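Local coordinates for U4/U6 snRNA-associated-splicing factor PRP24 (Saccharomyces cerevisiae, PDB 4N0T), which binds U6 snRNA and acts as a recycling factor of the spliceosome, annealing U6 with U4 snRNA, at residues L284-D289 and K359-N364. Sequence-based numbering, arbitrary orientation.
Sequences LFPLSD and KRYYNN. With SO4 (sulfate ion), chain C; nucleotides of chain B.
Tyr361, on the helix 355-365, reaches across to Phe285, the last residue of strand 281-285, and Pro286 just after it. Its CG lies anti to the backbone N (chi1 -178°), which carries the ring past Phe285 to Pro286. The base of the side chain meets the Phe285 ring, Tyr361 CB lying 3.6 Å from Phe285 CE2, while Tyr361 CD2 comes to 3.8 Å from Phe285 CD2. The two rings are set obliquely, planes at 47° and centroids 5.6 Å apart. Farther out, Tyr361 CE2 lies 4.0 Å from Pro286 CD. All these contacts are apolar; Arg351 of the adjacent strand 348-353 also touches both Phe285 and Tyr361. Two charged side chains of the segments bind outside the contact: Arg360 NH2 donates to O4 of a sulfate ion at 2.6 Å and pairs with Asp357, and Asp289 OD2 accepts from N6 of A22 of chain B at 2.9 Å and also bonds Ser119. The contact thus lays a C-terminal helix against the central strand of the four-stranded core sheet, as in an occluded RNA-recognition motif, where such a helix covers the sheet face that ordinarily binds RNA.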
# COMPACT_ATOMS: atom_id res chain seq x y z
N LEU A 284 1.79 11.00 -16.11
CA LEU A 284 2.33 9.77 -16.70
C LEU A 284 1.24 8.71 -16.65
O LEU A 284 0.55 8.57 -15.64
CB LEU A 284 3.54 9.29 -15.90
CG LEU A 284 4.75 10.22 -15.87
CD1 LEU A 284 5.91 9.54 -15.14
CD2 LEU A 284 5.19 10.61 -17.30
N PHE A 285 1.08 7.95 -17.72
CA PHE A 285 0.01 6.95 -17.80
C PHE A 285 0.31 6.05 -18.99
O PHE A 285 1.05 6.46 -19.88
CB PHE A 285 -1.33 7.66 -18.00
CG PHE A 285 -1.34 8.65 -19.14
CD1 PHE A 285 -0.90 9.96 -18.95
CD2 PHE A 285 -1.81 8.28 -20.40
CE1 PHE A 285 -0.91 10.88 -19.98
CE2 PHE A 285 -1.83 9.20 -21.43
CZ PHE A 285 -1.38 10.49 -21.23
N PRO A 286 -0.23 4.82 -19.00
CA PRO A 286 -0.94 4.16 -17.90
C PRO A 286 0.05 3.50 -16.95
O PRO A 286 1.12 3.04 -17.37
CB PRO A 286 -1.75 3.08 -18.62
CG PRO A 286 -0.82 2.66 -19.75
CD PRO A 286 -0.13 3.94 -20.19
N LEU A 287 -0.30 3.47 -15.67
CA LEU A 287 0.54 2.90 -14.62
C LEU A 287 -0.30 1.91 -13.81
O LEU A 287 -1.51 2.10 -13.63
CB LEU A 287 1.01 4.01 -13.66
CG LEU A 287 1.90 5.12 -14.23
CD1 LEU A 287 2.17 6.23 -13.20
CD2 LEU A 287 3.21 4.50 -14.68
N SER A 288 0.36 0.87 -13.31
CA SER A 288 -0.25 -0.06 -12.36
C SER A 288 -0.66 0.65 -11.08
O SER A 288 0.07 1.51 -10.59
CB SER A 288 0.75 -1.15 -11.99
OG SER A 288 0.33 -1.86 -10.84
N ASP A 289 -1.80 0.27 -10.52
CA ASP A 289 -2.20 0.85 -9.24
C ASP A 289 -1.40 0.34 -8.03
O ASP A 289 -1.66 0.75 -6.88
CB ASP A 289 -3.73 0.75 -9.03
CG ASP A 289 -4.19 -0.64 -8.60
OD1 ASP A 289 -3.39 -1.60 -8.57
OD2 ASP A 289 -5.41 -0.76 -8.30
N LYS A 359 -6.89 11.73 -19.19
CA LYS A 359 -8.31 11.37 -19.15
C LYS A 359 -8.79 10.84 -20.49
O LYS A 359 -9.50 9.83 -20.55
CB LYS A 359 -9.16 12.58 -18.74
CG LYS A 359 -8.96 13.02 -17.30
CD LYS A 359 -9.94 14.14 -16.95
CE LYS A 359 -9.82 14.55 -15.50
NZ LYS A 359 -10.89 15.52 -15.12
N ARG A 360 -8.41 11.51 -21.58
CA ARG A 360 -8.80 11.06 -22.92
C ARG A 360 -8.29 9.66 -23.22
O ARG A 360 -9.03 8.81 -23.74
CB ARG A 360 -8.34 12.05 -23.99
CG ARG A 360 -9.24 13.29 -24.12
CD ARG A 360 -8.85 14.17 -25.30
NE ARG A 360 -7.58 14.86 -25.09
CZ ARG A 360 -7.47 16.09 -24.58
NH1 ARG A 360 -8.56 16.77 -24.25
NH2 ARG A 360 -6.27 16.63 -24.41
N TYR A 361 -7.03 9.40 -22.87
CA TYR A 361 -6.46 8.08 -23.07
C TYR A 361 -7.23 7.03 -22.28
O TYR A 361 -7.56 5.96 -22.81
CB TYR A 361 -4.97 8.04 -22.68
CG TYR A 361 -4.34 6.69 -22.92
CD1 TYR A 361 -3.93 6.32 -24.20
CD2 TYR A 361 -4.18 5.78 -21.89
CE1 TYR A 361 -3.36 5.07 -24.42
CE2 TYR A 361 -3.61 4.55 -22.09
CZ TYR A 361 -3.20 4.19 -23.37
OH TYR A 361 -2.64 2.95 -23.58
N TYR A 362 -7.54 7.34 -21.03
CA TYR A 362 -8.30 6.41 -20.20
C TYR A 362 -9.67 6.13 -20.79
O TYR A 362 -10.09 4.97 -20.87
CB TYR A 362 -8.45 6.97 -18.78
CG TYR A 362 -9.30 6.10 -17.90
CD1 TYR A 362 -8.74 5.04 -17.21
CD2 TYR A 362 -10.66 6.35 -17.75
CE1 TYR A 362 -9.53 4.24 -16.38
CE2 TYR A 362 -11.44 5.55 -16.94
CZ TYR A 362 -10.87 4.50 -16.26
OH TYR A 362 -11.66 3.71 -15.45
N ASN A 363 -10.37 7.19 -21.20
CA ASN A 363 -11.72 7.04 -21.75
C ASN A 363 -11.73 6.13 -22.98
O ASN A 363 -12.63 5.30 -23.13
CB ASN A 363 -12.32 8.42 -22.09
CG ASN A 363 -12.54 9.28 -20.85
OD1 ASN A 363 -12.63 8.78 -19.73
ND2 ASN A 363 -12.62 10.60 -21.05
N ASN A 364 -10.71 6.27 -23.83
CA ASN A 364 -10.57 5.44 -25.03
C ASN A 364 -10.38 3.95 -24.74
O ASN A 364 -10.84 3.10 -25.51
CB ASN A 364 -9.42 5.95 -25.91
CG ASN A 364 -9.76 7.24 -26.62
OD1 ASN A 364 -10.93 7.64 -26.69
ND2 ASN A 364 -8.75 7.91 -27.16
S SO4 C . -6.07 19.96 -23.17
O1 SO4 C . -5.90 20.50 -21.82
O2 SO4 C . -7.49 19.69 -23.42
O3 SO4 C . -5.56 20.92 -24.14
O4 SO4 C . -5.29 18.73 -23.28
P A B 54 -16.82 6.33 -17.83
OP1 A B 54 -15.56 6.40 -17.04
OP2 A B 54 -18.09 6.01 -17.12
O5' A B 54 -16.98 7.72 -18.60
C5' A B 54 -15.92 8.22 -19.42
C4' A B 54 -16.41 9.26 -20.39
O4' A B 54 -17.46 8.71 -21.23
C3' A B 54 -17.04 10.51 -19.78
O3' A B 54 -16.07 11.45 -19.35
C2' A B 54 -17.92 11.02 -20.91
O2' A B 54 -17.15 11.70 -21.88
C1' A B 54 -18.42 9.71 -21.51
N9 A B 54 -19.70 9.28 -20.93
C8 A B 54 -19.91 8.27 -20.02
N7 A B 54 -21.17 8.11 -19.68
C5 A B 54 -21.83 9.08 -20.42
C6 A B 54 -23.19 9.42 -20.50
N6 A B 54 -24.16 8.80 -19.81
N1 A B 54 -23.52 10.43 -21.33
C2 A B 54 -22.55 11.05 -22.02
N3 A B 54 -21.25 10.82 -22.03
C4 A B 54 -20.95 9.80 -21.19
P A B 22 -6.04 -5.06 -2.05
OP1 A B 22 -5.24 -4.74 -3.26
OP2 A B 22 -6.43 -4.00 -1.09
O5' A B 22 -7.34 -5.80 -2.60
C5' A B 22 -8.59 -5.71 -1.91
C4' A B 22 -9.69 -6.13 -2.83
O4' A B 22 -9.78 -5.15 -3.91
C3' A B 22 -9.44 -7.48 -3.51
O3' A B 22 -10.66 -8.18 -3.68
C2' A B 22 -8.87 -7.09 -4.87
O2' A B 22 -9.08 -8.04 -5.89
C1' A B 22 -9.60 -5.79 -5.15
N9 A B 22 -8.83 -4.90 -6.02
C8 A B 22 -7.59 -4.38 -5.81
N7 A B 22 -7.16 -3.63 -6.80
C5 A B 22 -8.19 -3.68 -7.73
C6 A B 22 -8.35 -3.10 -9.00
N6 A B 22 -7.44 -2.32 -9.59
N1 A B 22 -9.50 -3.36 -9.65
C2 A B 22 -10.42 -4.14 -9.07
N3 A B 22 -10.38 -4.74 -7.88
C4 A B 22 -9.22 -4.46 -7.26